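Local coordinates for tryptophanyl-tRNA synthetase (Mycoplasma pneumoniae, PDB 2YY5), which probably attaches tryptophan to its cognate tRNA at the expense of ATP, working as a homodimeric class I aminoacyl-tRNA synthetase, at residues 60-63 and 64-68. The protein carries 1 engineered substitution. Residues are numbered along the deposited sequence; the frame is centred on the assembly and turned at random.
Sequences NNFD and LVRTL
The rim of the F62 ring, at CZ and CE1, lies over one face of the R66 guanidinium, one turn apart on helix 54-71 of the class I Rossmann-type catalytic domain, and illustrates how i to i+4 spacing can bring an aromatic rim onto a planar cation. The two planes are only 16° apart, and CE1 of F62 sits beneath the rim of the guanidinium, with R66 NE 3.4 Å from F62 CZ. A bend at chi3 (-55°) folds the arginine back along the helix to bring this about. R311 makes a cation-pi contact with the same ring, while V314 of helix 311-340 touches both F62 and R66. The edge of the guanidinium is used as well: NH1 of R66 gives D63 OD1 a salt-bridging hydrogen bond of 2.9 Å, close to the guanidinium plane, so face and edge together probably restrict its rotation. On other sides of the helix, L64 and V65 pack against V42 of the parallel sheet; N61 touches A13 and L64 touches Q17, both in the predicted HIGH region. Backbone bonds hold the turn, R66 N reaching F62 O at 3.2 Å. One residue on, D63 O accepts twice from T67, with N and OG1, each 3.1 Å from that oxygen, arriving from opposite faces of the carbonyl plane.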
loop_
_atom_site.group_PDB
_atom_site.type_symbol
_atom_site.label_atom_id
_atom_site.label_comp_id
_atom_site.label_asym_id
_atom_site.label_seq_id
_atom_site.Cartn_x
_atom_site.Cartn_y
_atom_site.Cartn_z
ATOM N N ASN B 60 -21.743 -4.809 6.087
ATOM C CA ASN B 60 -21.150 -4.347 7.336
ATOM C C ASN B 60 -20.816 -2.852 7.337
ATOM O O ASN B 60 -21.120 -2.158 8.311
ATOM C CB ASN B 60 -19.901 -5.171 7.658
ATOM C CG ASN B 60 -20.232 -6.577 8.134
ATOM O OD1 ASN B 60 -19.336 -7.408 8.313
ATOM N ND2 ASN B 60 -21.521 -6.850 8.355
ATOM N N ASN B 61 -20.188 -2.360 6.265
ATOM C CA ASN B 61 -19.857 -0.934 6.172
ATOM C C ASN B 61 -21.140 -0.123 6.372
ATOM O O ASN B 61 -21.156 0.888 7.076
ATOM C CB ASN B 61 -19.234 -0.588 4.809
ATOM C CG ASN B 61 -17.836 -1.162 4.634
ATOM O OD1 ASN B 61 -17.210 -1.611 5.596
ATOM N ND2 ASN B 61 -17.334 -1.138 3.400
ATOM N N PHE B 62 -22.217 -0.581 5.749
ATOM C CA PHE B 62 -23.511 0.070 5.871
ATOM C C PHE B 62 -23.983 -0.023 7.328
ATOM O O PHE B 62 -24.366 0.974 7.937
ATOM C CB PHE B 62 -24.508 -0.617 4.920
ATOM C CG PHE B 62 -25.959 -0.361 5.247
ATOM C CD1 PHE B 62 -26.766 -1.388 5.725
ATOM C CD2 PHE B 62 -26.525 0.897 5.056
ATOM C CE1 PHE B 62 -28.119 -1.168 6.006
ATOM C CE2 PHE B 62 -27.873 1.128 5.333
ATOM C CZ PHE B 62 -28.672 0.091 5.808
ATOM N N ASP B 63 -23.942 -1.227 7.882
ATOM C CA ASP B 63 -24.376 -1.443 9.254
ATOM C C ASP B 63 -23.610 -0.620 10.299
ATOM O O ASP B 63 -24.187 -0.206 11.308
ATOM C CB ASP B 63 -24.289 -2.931 9.609
ATOM C CG ASP B 63 -25.367 -3.764 8.929
ATOM O OD1 ASP B 63 -26.480 -3.239 8.708
ATOM O OD2 ASP B 63 -25.105 -4.952 8.632
ATOM N N LEU B 64 -22.319 -0.388 10.072
ATOM C CA LEU B 64 -21.534 0.391 11.023
ATOM C C LEU B 64 -21.974 1.853 11.021
ATOM O O LEU B 64 -22.113 2.458 12.078
ATOM C CB LEU B 64 -20.037 0.307 10.705
ATOM C CG LEU B 64 -19.089 0.958 11.723
ATOM C CD1 LEU B 64 -19.198 0.264 13.073
ATOM C CD2 LEU B 64 -17.676 0.863 11.216
ATOM N N VAL B 65 -22.193 2.417 9.834
ATOM C CA VAL B 65 -22.615 3.804 9.739
ATOM C C VAL B 65 -23.924 4.002 10.477
ATOM O O VAL B 65 -24.104 5.005 11.166
ATOM C CB VAL B 65 -22.785 4.264 8.278
ATOM C CG1 VAL B 65 -23.364 5.667 8.241
ATOM C CG2 VAL B 65 -21.438 4.266 7.579
ATOM N N ARG B 66 -24.842 3.053 10.339
ATOM C CA ARG B 66 -26.111 3.162 11.037
ATOM C C ARG B 66 -25.913 3.101 12.553
ATOM O O ARG B 66 -26.542 3.855 13.295
ATOM C CB ARG B 66 -27.070 2.064 10.585
ATOM C CG ARG B 66 -27.751 2.361 9.255
ATOM C CD ARG B 66 -28.946 1.455 9.057
ATOM N NE ARG B 66 -28.585 0.048 9.184
ATOM C CZ ARG B 66 -29.464 -0.941 9.293
ATOM N NH1 ARG B 66 -29.045 -2.195 9.404
ATOM N NH2 ARG B 66 -30.765 -0.673 9.301
ATOM N N THR B 67 -25.038 2.214 13.017
ATOM C CA THR B 67 -24.775 2.108 14.446
ATOM C C THR B 67 -24.213 3.422 14.994
ATOM O O THR B 67 -24.659 3.917 16.031
ATOM C CB THR B 67 -23.774 0.975 14.756
ATOM O OG1 THR B 67 -24.359 -0.290 14.420
ATOM C CG2 THR B 67 -23.410 0.976 16.231
ATOM N N LEU B 68 -23.238 3.989 14.290
ATOM C CA LEU B 68 -22.620 5.239 14.721
ATOM C C LEU B 68 -23.630 6.378 14.795
ATOM O O LEU B 68 -23.538 7.243 15.664
ATOM C CB LEU B 68 -21.463 5.609 13.790
ATOM C CG LEU B 68 -20.297 4.615 13.820
ATOM C CD1 LEU B 68 -19.201 5.059 12.865
ATOM C CD2 LEU B 68 -19.763 4.515 15.246
#